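Local coordinates for protein arginine--tRNA ligase (Campylobacter jejuni, PDB 3FNR) that charges tRNA(Arg) with L-arginine in an ATP-dependent reaction that releases AMP and diphosphate, acting as a monomeric class I aminoacyl-tRNA synthetase, at residues D173-T178 against Y219-I224; I210-E213 against G217-L220; L308-L313 against N335-I340; Q397-Y402 against S444-E449. The protein carries 1 engineered substitution. One frame throughout, in Å; residues are numbered along the deposited sequence.

Contact 1: residues D173-T178 against Y219-I224. With SO4 (sulfate ion), chain C.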
loop_
_atom_site.group_PDB
_atom_site.type_symbol
_atom_site.label_atom_id
_atom_site.label_comp_id
_atom_site.label_asym_id
_atom_site.label_seq_id
_atom_site.Cartn_x
_atom_site.Cartn_y
_atom_site.Cartn_z
ATOM N N ASP A 173 -19.816 -21.991 -3.479
ATOM C CA ASP A 173 -19.758 -23.270 -4.173
ATOM C C ASP A 173 -18.424 -23.994 -3.968
ATOM O O ASP A 173 -18.326 -25.187 -4.239
ATOM C CB ASP A 173 -19.998 -23.066 -5.674
ATOM C CG ASP A 173 -21.434 -22.650 -5.998
ATOM O OD1 ASP A 173 -22.369 -23.099 -5.293
ATOM O OD2 ASP A 173 -21.629 -21.882 -6.972
ATOM N N ALA A 174 -17.407 -23.279 -3.487
ATOM C CA ALA A 174 -16.040 -23.806 -3.399
ATOM C C ALA A 174 -15.702 -24.473 -2.067
ATOM O O ALA A 174 -14.604 -25.015 -1.892
ATOM C CB ALA A 174 -15.032 -22.699 -3.712
ATOM N N LEU A 175 -16.643 -24.433 -1.131
ATOM C CA LEU A 175 -16.423 -24.947 0.219
ATOM C C LEU A 175 -16.228 -26.465 0.255
ATOM O O LEU A 175 -15.343 -26.977 0.960
ATOM C CB LEU A 175 -17.599 -24.555 1.112
ATOM C CG LEU A 175 -17.628 -25.089 2.545
ATOM C CD1 LEU A 175 -16.405 -24.647 3.348
ATOM C CD2 LEU A 175 -18.903 -24.635 3.217
ATOM N N ASN A 176 -17.059 -27.165 -0.510
ATOM C CA ASN A 176 -17.017 -28.616 -0.532
ATOM C C ASN A 176 -15.677 -29.175 -1.008
ATOM O O ASN A 176 -15.151 -30.105 -0.386
ATOM C CB ASN A 176 -18.205 -29.199 -1.306
ATOM C CG ASN A 176 -19.484 -29.212 -0.478
ATOM O OD1 ASN A 176 -19.896 -28.187 0.071
ATOM N ND2 ASN A 176 -20.109 -30.376 -0.374
ATOM N N ALA A 177 -15.129 -28.599 -2.076
ATOM C CA ALA A 177 -13.826 -28.998 -2.615
ATOM C C ALA A 177 -12.692 -28.794 -1.601
ATOM O O ALA A 177 -11.748 -29.582 -1.554
ATOM C CB ALA A 177 -13.541 -28.252 -3.910
ATOM N N THR A 178 -12.809 -27.744 -0.789
ATOM C CA THR A 178 -11.868 -27.467 0.299
ATOM C C THR A 178 -11.953 -28.549 1.380
ATOM O O THR A 178 -10.929 -29.102 1.789
ATOM C CB THR A 178 -12.115 -26.063 0.914
ATOM O OG1 THR A 178 -11.915 -25.060 -0.090
ATOM C CG2 THR A 178 -11.183 -25.796 2.100
ATOM N N TYR A 219 -15.637 -18.076 9.628
ATOM C CA TYR A 219 -14.743 -17.117 8.969
ATOM C C TYR A 219 -13.442 -17.798 8.562
ATOM O O TYR A 219 -12.901 -17.513 7.497
ATOM C CB TYR A 219 -14.431 -15.911 9.874
ATOM C CG TYR A 219 -15.632 -15.066 10.237
ATOM C CD1 TYR A 219 -16.024 -14.917 11.571
ATOM C CD2 TYR A 219 -16.380 -14.410 9.251
ATOM C CE1 TYR A 219 -17.135 -14.141 11.920
ATOM C CE2 TYR A 219 -17.493 -13.630 9.586
ATOM C CZ TYR A 219 -17.865 -13.501 10.923
ATOM O OH TYR A 219 -18.958 -12.732 11.264
ATOM N N LEU A 220 -12.952 -18.706 9.408
ATOM C CA LEU A 220 -11.737 -19.460 9.092
ATOM C C LEU A 220 -11.929 -20.297 7.834
ATOM O O LEU A 220 -11.071 -20.293 6.947
ATOM C CB LEU A 220 -11.324 -20.351 10.264
ATOM C CG LEU A 220 -10.018 -21.124 10.074
ATOM C CD1 LEU A 220 -8.848 -20.179 10.011
ATOM C CD2 LEU A 220 -9.824 -22.099 11.194
ATOM N N ALA A 221 -13.069 -20.984 7.752
ATOM C CA ALA A 221 -13.425 -21.798 6.581
ATOM C C ALA A 221 -13.371 -20.969 5.302
ATOM O O ALA A 221 -12.716 -21.358 4.340
ATOM C CB ALA A 221 -14.810 -22.423 6.752
ATOM N N ALA A 222 -14.041 -19.818 5.324
ATOM C CA ALA A 222 -14.057 -18.862 4.216
ATOM C C ALA A 222 -12.643 -18.433 3.827
ATOM O O ALA A 222 -12.319 -18.335 2.643
ATOM C CB ALA A 222 -14.890 -17.639 4.602
ATOM N N ASP A 223 -11.809 -18.203 4.840
ATOM C CA ASP A 223 -10.424 -17.771 4.638
ATOM C C ASP A 223 -9.577 -18.867 3.995
ATOM O O ASP A 223 -8.797 -18.594 3.075
ATOM C CB ASP A 223 -9.819 -17.311 5.968
ATOM C CG ASP A 223 -8.754 -16.229 5.794
ATOM O OD1 ASP A 223 -8.569 -15.717 4.662
ATOM O OD2 ASP A 223 -8.097 -15.886 6.801
ATOM N N ILE A 224 -9.747 -20.101 4.471
ATOM C CA ILE A 224 -9.078 -21.277 3.898
ATOM C C ILE A 224 -9.437 -21.513 2.416
ATOM O O ILE A 224 -8.534 -21.689 1.571
ATOM C CB ILE A 224 -9.372 -22.548 4.715
ATOM C CG1 ILE A 224 -8.793 -22.399 6.130
ATOM C CG2 ILE A 224 -8.753 -23.766 4.044
ATOM C CD1 ILE A 224 -9.087 -23.556 7.015
HETATM S S SO4 C . -17.560 -17.782 13.069
HETATM O O1 SO4 C . -17.993 -17.573 11.691
HETATM O O2 SO4 C . -18.046 -16.666 13.872
HETATM O O3 SO4 C . -18.119 -19.032 13.581
HETATM O O4 SO4 C . -16.102 -17.833 13.143
#
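Two helices of the catalytic domain, 175-184 and 219-231, pack here near their N-terminal ends, with T178 set against I224 and L175 against A221. The closer pair meets methyl to methyl: T178 CG2 lies 3.7 Å from I224 CG2. Both methyls stand anti to their own backbone N, and the two side chains pass at a slant. L175 makes the looser touch, with CD1 at 4.4 Å from A221 CB. No hydrogen bond links the segments, so the fit is purely apolar.

T178 turns its polar branch back into its own helix. With chi1 at -61°, OG1 sits beside the backbone N and reaches A174 O at 3.2 Å, tilted from the carbonyl plane. The backbone N of T178 also points to A174 O, but that bond is weak. The carbonyl is thus shared by two groups of one residue, which leaves CG2 to face I224.

In the chain, the two helices lie between strands 165-167 and 237-243 of the mixed, mainly parallel sheet. This is consistent with the connective insertion that separates the two halves of the class I Rossmann fold. I210 of strand 208-211 also packs on A221 and I224.

At the start of helix 219-231, Y219 N donates to O1 of a sulfate ion at 3.2 Å, with an N-H...O angle of 136°. The same O1 lies 3.3 Å above one face of the Y219 ring, offset toward its rim near CD1.

Contact 2: residues I210-E213 against G217-L220. With SO4 (sulfate ion), chain C.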
loop_
_atom_site.group_PDB
_atom_site.type_symbol
_atom_site.label_atom_id
_atom_site.label_comp_id
_atom_site.label_asym_id
_atom_site.label_seq_id
_atom_site.Cartn_x
_atom_site.Cartn_y
_atom_site.Cartn_z
ATOM N N ILE A 210 -14.184 -25.456 11.540
ATOM C CA ILE A 210 -14.420 -25.168 10.129
ATOM C C ILE A 210 -15.918 -25.027 9.860
ATOM O O ILE A 210 -16.360 -24.027 9.304
ATOM C CB ILE A 210 -13.809 -26.266 9.211
ATOM C CG1 ILE A 210 -12.292 -26.317 9.369
ATOM C CG2 ILE A 210 -14.154 -26.018 7.750
ATOM C CD1 ILE A 210 -11.599 -24.948 9.298
ATOM N N ILE A 211 -16.690 -26.038 10.249
ATOM C CA ILE A 211 -18.141 -26.012 10.093
ATOM C C ILE A 211 -18.794 -26.071 11.466
ATOM O O ILE A 211 -18.492 -26.953 12.270
ATOM C CB ILE A 211 -18.656 -27.183 9.209
ATOM C CG1 ILE A 211 -17.883 -27.271 7.885
ATOM C CG2 ILE A 211 -20.174 -27.084 8.969
ATOM C CD1 ILE A 211 -17.983 -26.044 6.979
ATOM N N ARG A 212 -19.682 -25.119 11.728
ATOM C CA ARG A 212 -20.440 -25.072 12.974
ATOM C C ARG A 212 -21.495 -26.174 13.001
ATOM O O ARG A 212 -21.797 -26.784 11.967
ATOM C CB ARG A 212 -21.158 -23.727 13.102
ATOM C CG ARG A 212 -20.284 -22.491 13.170
ATOM C CD ARG A 212 -21.030 -21.335 12.518
ATOM N NE ARG A 212 -20.895 -20.075 13.245
ATOM C CZ ARG A 212 -21.662 -19.004 13.040
ATOM N NH1 ARG A 212 -22.629 -19.028 12.128
ATOM N NH2 ARG A 212 -21.464 -17.903 13.755
ATOM N N GLU A 213 -22.076 -26.392 14.183
ATOM C CA GLU A 213 -23.206 -27.301 14.406
ATOM C C GLU A 213 -24.435 -26.910 13.579
ATOM O O GLU A 213 -25.369 -27.695 13.403
ATOM C CB GLU A 213 -23.555 -27.338 15.906
ATOM C CG GLU A 213 -24.261 -26.080 16.485
ATOM C CD GLU A 213 -23.400 -24.812 16.490
ATOM O OE1 GLU A 213 -23.919 -23.740 16.111
ATOM O OE2 GLU A 213 -22.209 -24.881 16.865
ATOM N N GLY A 217 -20.277 -22.604 7.417
ATOM C CA GLY A 217 -18.838 -22.370 7.475
ATOM C C GLY A 217 -18.491 -21.199 8.374
ATOM O O GLY A 217 -19.259 -20.237 8.489
ATOM N N THR A 218 -17.336 -21.288 9.026
ATOM C CA THR A 218 -16.831 -20.199 9.851
ATOM C C THR A 218 -16.072 -19.168 9.002
ATOM O O THR A 218 -15.890 -19.364 7.803
ATOM C CB THR A 218 -15.901 -20.737 10.942
ATOM O OG1 THR A 218 -14.829 -21.469 10.334
ATOM C CG2 THR A 218 -16.670 -21.642 11.886
ATOM N N TYR A 219 -15.637 -18.076 9.628
ATOM C CA TYR A 219 -14.743 -17.117 8.969
ATOM C C TYR A 219 -13.442 -17.798 8.562
ATOM O O TYR A 219 -12.901 -17.513 7.497
ATOM C CB TYR A 219 -14.431 -15.911 9.874
ATOM C CG TYR A 219 -15.632 -15.066 10.237
ATOM C CD1 TYR A 219 -16.024 -14.917 11.571
ATOM C CD2 TYR A 219 -16.380 -14.410 9.251
ATOM C CE1 TYR A 219 -17.135 -14.141 11.920
ATOM C CE2 TYR A 219 -17.493 -13.630 9.586
ATOM C CZ TYR A 219 -17.865 -13.501 10.923
ATOM O OH TYR A 219 -18.958 -12.732 11.264
ATOM N N LEU A 220 -12.952 -18.706 9.408
ATOM C CA LEU A 220 -11.737 -19.460 9.092
ATOM C C LEU A 220 -11.929 -20.297 7.834
ATOM O O LEU A 220 -11.071 -20.293 6.947
ATOM C CB LEU A 220 -11.324 -20.351 10.264
ATOM C CG LEU A 220 -10.018 -21.124 10.074
ATOM C CD1 LEU A 220 -8.848 -20.179 10.011
ATOM C CD2 LEU A 220 -9.824 -22.099 11.194
HETATM S S SO4 C . -17.560 -17.782 13.069
HETATM O O1 SO4 C . -17.993 -17.573 11.691
HETATM O O2 SO4 C . -18.046 -16.666 13.872
HETATM O O3 SO4 C . -18.119 -19.032 13.581
HETATM O O4 SO4 C . -16.102 -17.833 13.143
#
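The backbones of I211 and G217 form a single beta bridge, CA to CA 4.5 Å, secured by T218 N donating to I210 O at 2.9 Å with an N-H...O angle of 155°. The bridge closes the short loop that leads from strand 208-211 to helix 219-231. Next to it, I210 and I211 both face I195 of strand 194-197, a classic beta bulge at the edge of the three-stranded antiparallel sheet. I210 O also receives a CA-H...O contact from G217 CA at 3.5 Å.

T218 is the N-cap of the helix. Its OG1 stands between the backbone N and the carbonyl carbon, chi1 57°. From there it caps A221 N and bonds to V209 O, tying the first turn of the helix to the strand.

Apolar side chains pack beside this backbone link. I210 CD1 meets L220 CD2 at 3.9 Å, end against end at a slant. I211 CD1 lies over the backbone of G217, 3.8 Å from its CA; I211 also touches L175 of helix 175-184.

The exposed R212 crosses T218 at a slant, with CG at 3.9 Å from T218 CG2. Bends at chi2 and chi3 carry its guanidinium to the sulfate ion at the helix N-terminus. The arginine charge and the helix end probably both favour an anion here. The sulfate probably comes from the crystallisation liquor. R212 NE reaches sulfate O3 at 3.0 Å, a weak bond with an N-H...O angle of only 123°.

Contact 3: residues L308-L313 against N335-I340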
loop_
_atom_site.group_PDB
_atom_site.type_symbol
_atom_site.label_atom_id
_atom_site.label_comp_id
_atom_site.label_asym_id
_atom_site.label_seq_id
_atom_site.Cartn_x
_atom_site.Cartn_y
_atom_site.Cartn_z
ATOM N N LEU A 308 1.706 11.314 2.840
ATOM C CA LEU A 308 1.199 9.998 3.264
ATOM C C LEU A 308 2.105 8.884 2.766
ATOM O O LEU A 308 2.496 7.995 3.532
ATOM C CB LEU A 308 -0.232 9.751 2.761
ATOM C CG LEU A 308 -0.910 8.530 3.400
ATOM C CD1 LEU A 308 -1.829 8.941 4.525
ATOM C CD2 LEU A 308 -1.682 7.736 2.372
ATOM N N ARG A 309 2.456 8.958 1.484
ATOM C CA ARG A 309 3.296 7.964 0.859
ATOM C C ARG A 309 4.699 7.939 1.472
ATOM O O ARG A 309 5.361 6.908 1.451
ATOM C CB ARG A 309 3.376 8.197 -0.654
ATOM C CG ARG A 309 2.064 7.983 -1.443
ATOM C CD ARG A 309 1.461 6.597 -1.251
ATOM N NE ARG A 309 2.328 5.526 -1.747
ATOM C CZ ARG A 309 2.107 4.810 -2.846
ATOM N NH1 ARG A 309 1.039 5.041 -3.597
ATOM N NH2 ARG A 309 2.968 3.858 -3.200
ATOM N N TYR A 310 5.146 9.069 2.014
ATOM C CA TYR A 310 6.463 9.136 2.633
ATOM C C TYR A 310 6.423 8.601 4.056
ATOM O O TYR A 310 7.166 7.678 4.399
ATOM C CB TYR A 310 7.039 10.557 2.630
ATOM C CG TYR A 310 8.500 10.568 3.061
ATOM C CD1 TYR A 310 8.863 10.585 4.420
ATOM C CD2 TYR A 310 9.518 10.510 2.112
ATOM C CE1 TYR A 310 10.208 10.552 4.813
ATOM C CE2 TYR A 310 10.857 10.482 2.490
ATOM C CZ TYR A 310 11.194 10.499 3.835
ATOM O OH TYR A 310 12.523 10.477 4.186
ATOM N N ILE A 311 5.575 9.215 4.876
ATOM C CA ILE A 311 5.485 8.945 6.297
ATOM C C ILE A 311 5.227 7.469 6.543
ATOM O O ILE A 311 5.912 6.851 7.354
ATOM C CB ILE A 311 4.355 9.788 6.941
ATOM C CG1 ILE A 311 4.736 11.267 6.946
ATOM C CG2 ILE A 311 4.064 9.333 8.360
ATOM C CD1 ILE A 311 3.547 12.206 7.114
ATOM N N PHE A 312 4.278 6.896 5.800
ATOM C CA PHE A 312 3.851 5.520 6.045
ATOM C C PHE A 312 4.818 4.446 5.537
ATOM O O PHE A 312 4.630 3.258 5.797
ATOM C CB PHE A 312 2.409 5.303 5.564
ATOM C CG PHE A 312 1.380 5.873 6.505
ATOM C CD1 PHE A 312 0.816 5.081 7.496
ATOM C CD2 PHE A 312 1.015 7.212 6.437
ATOM C CE1 PHE A 312 -0.119 5.601 8.383
ATOM C CE2 PHE A 312 0.086 7.742 7.331
ATOM C CZ PHE A 312 -0.483 6.931 8.301
ATOM N N LEU A 313 5.856 4.882 4.829
ATOM C CA LEU A 313 6.903 3.994 4.345
ATOM C C LEU A 313 8.197 4.137 5.147
ATOM O O LEU A 313 9.115 3.339 4.988
ATOM C CB LEU A 313 7.185 4.294 2.877
ATOM C CG LEU A 313 7.766 3.173 2.027
ATOM C CD1 LEU A 313 6.693 2.127 1.723
ATOM C CD2 LEU A 313 8.343 3.758 0.757
ATOM N N ASN A 335 11.387 18.372 7.073
ATOM C CA ASN A 335 10.321 17.985 6.136
ATOM C C ASN A 335 10.943 17.307 4.916
ATOM O O ASN A 335 11.278 17.975 3.925
ATOM C CB ASN A 335 9.465 19.192 5.725
ATOM C CG ASN A 335 8.266 18.811 4.845
ATOM O OD1 ASN A 335 8.012 17.639 4.565
ATOM N ND2 ASN A 335 7.518 19.817 4.419
ATOM N N PRO A 336 11.085 15.969 4.975
ATOM C CA PRO A 336 11.876 15.271 3.974
ATOM C C PRO A 336 11.281 15.347 2.575
ATOM O O PRO A 336 12.035 15.441 1.623
ATOM C CB PRO A 336 11.909 13.833 4.491
ATOM C CG PRO A 336 11.540 13.933 5.945
ATOM C CD PRO A 336 10.531 15.029 5.959
ATOM N N VAL A 337 9.958 15.360 2.450
ATOM C CA VAL A 337 9.329 15.499 1.130
ATOM C C VAL A 337 9.696 16.830 0.466
ATOM O O VAL A 337 10.039 16.855 -0.724
ATOM C CB VAL A 337 7.786 15.364 1.181
ATOM C CG1 VAL A 337 7.215 15.105 -0.225
ATOM C CG2 VAL A 337 7.368 14.272 2.156
ATOM N N TYR A 338 9.625 17.920 1.238
ATOM C CA TYR A 338 10.018 19.246 0.759
ATOM C C TYR A 338 11.468 19.211 0.335
ATOM O O TYR A 338 11.807 19.609 -0.771
ATOM C CB TYR A 338 9.845 20.329 1.847
ATOM C CG TYR A 338 10.518 21.654 1.490
ATOM C CD1 TYR A 338 11.829 21.940 1.908
ATOM C CD2 TYR A 338 9.853 22.611 0.725
ATOM C CE1 TYR A 338 12.457 23.135 1.558
ATOM C CE2 TYR A 338 10.468 23.819 0.375
ATOM C CZ TYR A 338 11.769 24.071 0.801
ATOM O OH TYR A 338 12.388 25.256 0.463
ATOM N N TYR A 339 12.300 18.717 1.244
ATOM C CA TYR A 339 13.739 18.752 1.137
ATOM C C TYR A 339 14.237 17.957 -0.069
ATOM O O TYR A 339 15.107 18.434 -0.812
ATOM C CB TYR A 339 14.345 18.234 2.441
ATOM C CG TYR A 339 15.801 18.600 2.659
ATOM C CD1 TYR A 339 16.757 17.607 2.861
ATOM C CD2 TYR A 339 16.220 19.935 2.669
ATOM C CE1 TYR A 339 18.096 17.926 3.063
ATOM C CE2 TYR A 339 17.561 20.268 2.877
ATOM C CZ TYR A 339 18.491 19.253 3.074
ATOM O OH TYR A 339 19.820 19.543 3.283
ATOM N N ILE A 340 13.651 16.777 -0.282
ATOM C CA ILE A 340 14.002 15.937 -1.419
ATOM C C ILE A 340 13.527 16.591 -2.716
ATOM O O ILE A 340 14.303 16.704 -3.664
ATOM C CB ILE A 340 13.477 14.479 -1.273
ATOM C CG1 ILE A 340 14.137 13.792 -0.070
ATOM C CG2 ILE A 340 13.769 13.683 -2.531
ATOM C CD1 ILE A 340 13.359 12.619 0.504
#
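Y310 alone carries this contact on its helix, meeting P336, V337 and I340 from helix 336-353. Its outer end lies on the proline. P336 CB is 3.4 Å from Y310 OH and 3.5 Å from Y310 CZ, and the two side chains cross at about a right angle. At the root of the tyrosine, V337 CG2 approaches Y310 CB at 3.8 Å. These two side chains run past each other in opposite directions. I340 adds a third touch one turn further on, with CD1 at 3.8 Å from Y310 CE2. All three aliphatic groups come to the ring obliquely.

Y310 CG is anti to the backbone N (chi1 -170°), which sends the ring out across the start of the opposing helix. No hydrogen bond spans the segments.

The next shell packs on both sides. P400 and K404 of helix 398-416 also touch Y310, and L403 rests on I340. N335, at the N-cap position before P336, is held through ND2 to K330 O. On the other helix, R309 forms a salt bridge to D57 and a hydrogen bond to T58 OG1, both on helix 50-65. These bonds tie the helix that carries Y310 to helix 50-65. The setting is consistent with the junction between the class I catalytic domain and the helical DALR anticodon-binding domain of arginyl-tRNA synthetases.

Contact 4: residues Q397-Y402 against S444-E449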
loop_
_atom_site.group_PDB
_atom_site.type_symbol
_atom_site.label_atom_id
_atom_site.label_comp_id
_atom_site.label_asym_id
_atom_site.label_seq_id
_atom_site.Cartn_x
_atom_site.Cartn_y
_atom_site.Cartn_z
ATOM N N GLN A 397 11.643 0.956 3.691
ATOM C CA GLN A 397 12.137 2.192 4.302
ATOM C C GLN A 397 13.542 2.580 3.858
ATOM O O GLN A 397 13.949 3.719 4.067
ATOM C CB GLN A 397 12.050 2.141 5.836
ATOM C CG GLN A 397 13.150 1.344 6.542
ATOM C CD GLN A 397 12.958 -0.168 6.445
ATOM O OE1 GLN A 397 11.876 -0.657 6.104
ATOM N NE2 GLN A 397 14.013 -0.913 6.751
ATOM N N LYS A 398 14.266 1.646 3.240
ATOM C CA LYS A 398 15.543 1.937 2.588
ATOM C C LYS A 398 15.383 2.918 1.420
ATOM O O LYS A 398 16.324 3.636 1.070
ATOM C CB LYS A 398 16.211 0.647 2.086
ATOM C CG LYS A 398 16.567 -0.387 3.160
ATOM C CD LYS A 398 18.009 -0.257 3.641
ATOM C CE LYS A 398 18.421 -1.416 4.557
ATOM N NZ LYS A 398 18.442 -2.735 3.850
ATOM N N ILE A 399 14.203 2.948 0.806
ATOM C CA ILE A 399 13.954 3.903 -0.281
ATOM C C ILE A 399 13.908 5.380 0.213
ATOM O O ILE A 399 14.676 6.200 -0.298
ATOM C CB ILE A 399 12.733 3.513 -1.188
ATOM C CG1 ILE A 399 12.873 2.087 -1.734
ATOM C CG2 ILE A 399 12.589 4.486 -2.354
ATOM C CD1 ILE A 399 11.618 1.591 -2.502
ATOM N N PRO A 400 13.022 5.728 1.192
ATOM C CA PRO A 400 13.131 7.069 1.806
ATOM C C PRO A 400 14.504 7.398 2.417
ATOM O O PRO A 400 14.959 8.537 2.290
ATOM C CB PRO A 400 12.074 7.044 2.919
ATOM C CG PRO A 400 11.115 6.003 2.527
ATOM C CD PRO A 400 11.867 4.985 1.741
ATOM N N ASP A 401 15.146 6.423 3.064
ATOM C CA ASP A 401 16.487 6.615 3.648
ATOM C C ASP A 401 17.535 7.015 2.607
ATOM O O ASP A 401 18.363 7.890 2.864
ATOM C CB ASP A 401 16.968 5.353 4.367
ATOM C CG ASP A 401 16.217 5.083 5.663
ATOM O OD1 ASP A 401 16.419 3.985 6.232
ATOM O OD2 ASP A 401 15.424 5.946 6.107
ATOM N N TYR A 402 17.495 6.351 1.451
ATOM C CA TYR A 402 18.401 6.627 0.342
ATOM C C TYR A 402 18.201 8.061 -0.128
ATOM O O TYR A 402 19.161 8.805 -0.330
ATOM C CB TYR A 402 18.141 5.648 -0.821
ATOM C CG TYR A 402 18.819 6.036 -2.128
ATOM C CD1 TYR A 402 20.149 5.714 -2.369
ATOM C CD2 TYR A 402 18.124 6.729 -3.118
ATOM C CE1 TYR A 402 20.781 6.086 -3.565
ATOM C CE2 TYR A 402 18.741 7.107 -4.305
ATOM C CZ TYR A 402 20.066 6.788 -4.524
ATOM O OH TYR A 402 20.660 7.156 -5.709
ATOM N N SER A 444 9.045 7.952 -7.825
ATOM C CA SER A 444 7.932 7.401 -8.615
ATOM C C SER A 444 7.496 6.019 -8.131
ATOM O O SER A 444 6.316 5.663 -8.244
ATOM C CB SER A 444 8.264 7.368 -10.110
ATOM O OG SER A 444 9.221 6.368 -10.403
ATOM N N LEU A 445 8.444 5.261 -7.574
ATOM C CA LEU A 445 8.162 3.941 -6.993
ATOM C C LEU A 445 7.425 4.064 -5.667
ATOM O O LEU A 445 6.833 3.095 -5.184
ATOM C CB LEU A 445 9.459 3.139 -6.807
ATOM C CG LEU A 445 10.289 2.887 -8.066
ATOM C CD1 LEU A 445 11.547 2.072 -7.747
ATOM C CD2 LEU A 445 9.456 2.202 -9.166
ATOM N N MET A 446 7.483 5.261 -5.081
ATOM C CA MET A 446 6.711 5.611 -3.885
ATOM C C MET A 446 5.400 6.315 -4.263
ATOM O O MET A 446 4.679 6.799 -3.392
ATOM C CB MET A 446 7.533 6.534 -2.967
ATOM C CG MET A 446 8.790 5.925 -2.347
ATOM S SD MET A 446 9.749 7.115 -1.378
ATOM C CE MET A 446 8.576 7.702 -0.184
ATOM N N GLY A 447 5.095 6.377 -5.559
ATOM C CA GLY A 447 3.885 7.050 -6.042
ATOM C C GLY A 447 3.910 8.565 -5.881
ATOM O O GLY A 447 2.864 9.208 -5.749
ATOM N N ILE A 448 5.118 9.124 -5.889
ATOM C CA ILE A 448 5.341 10.559 -5.759
ATOM C C ILE A 448 6.006 11.058 -7.036
ATOM O O ILE A 448 7.010 10.496 -7.479
ATOM C CB ILE A 448 6.256 10.871 -4.546
ATOM C CG1 ILE A 448 5.596 10.410 -3.239
ATOM C CG2 ILE A 448 6.628 12.352 -4.498
ATOM C CD1 ILE A 448 6.479 10.522 -2.008
ATOM N N GLU A 449 5.437 12.107 -7.621
ATOM C CA GLU A 449 6.004 12.763 -8.793
ATOM C C GLU A 449 6.898 13.923 -8.349
ATOM O O GLU A 449 6.456 14.813 -7.619
ATOM C CB GLU A 449 4.870 13.254 -9.699
ATOM C CG GLU A 449 5.305 13.901 -11.005
ATOM C CD GLU A 449 4.118 14.367 -11.853
ATOM O OE1 GLU A 449 4.340 15.136 -12.813
ATOM O OE2 GLU A 449 2.963 13.965 -11.564
#
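I399 and P400, in the first turn of helix 398-416, pack against M446, which follows the end of helix 425-445. The second segment opens with S444, still helical, whose OG turns back to T441 O of its own helix. L445 follows and points toward the other segment, but its side chain stays 5.1 Å away at its nearest atom and leans on L387 and L62 instead.

M446 then makes the contact with its whole outer chain. Its SD lies 4.0 Å from I399 CG2, and the two side chains run past each other in opposite directions. Its CG is nearly as close to the same methyl, at 4.1 Å. The chain is extended as far as the sulfur and then bends, chi3 57°, which turns CE toward P400. There M446 CE rests 4.1 Å from P400 CG. Every touch is apolar.

G447 comes next with positive phi (69°). It is the C' residue of a Schellman motif that ends the helix. G447 N bonds weakly to S444 O at 3.0 Å, and I448 N reaches F443 O. I448 then packs on F443 and on D306 and R309 of helix 305-311.

Both segments belong to the DALR anticodon-binding domain. I399 lies among L387 of helix 383-393, A442 of helix 425-445 and L62 of helix 50-65, while Y310 of helix 305-311 touches both P400 and M446.

The four contacts form two pairs. Contacts 1 and 2 share helix 219-231 and the sulfate, with centres 9 Å apart. I210 joins them: its CD1 lies 3.7 Å from I224 CD1. Contacts 3 and 4 have centres 8 Å apart and meet where Y310 CD2 touches M446 CE at 3.7 Å. R309 NE also lies 3.1 Å from M446 O. The pairs are well separated, with the centres of contacts 1 and 3 about 41 Å apart. Contacts 3 and 4 both border helix 50-65, which follows the HIGH region in sequence. They probably join the anticodon-binding helices to the catalytic domain, while contacts 1 and 2 lie in a peripheral part of that domain, beside the sulfate.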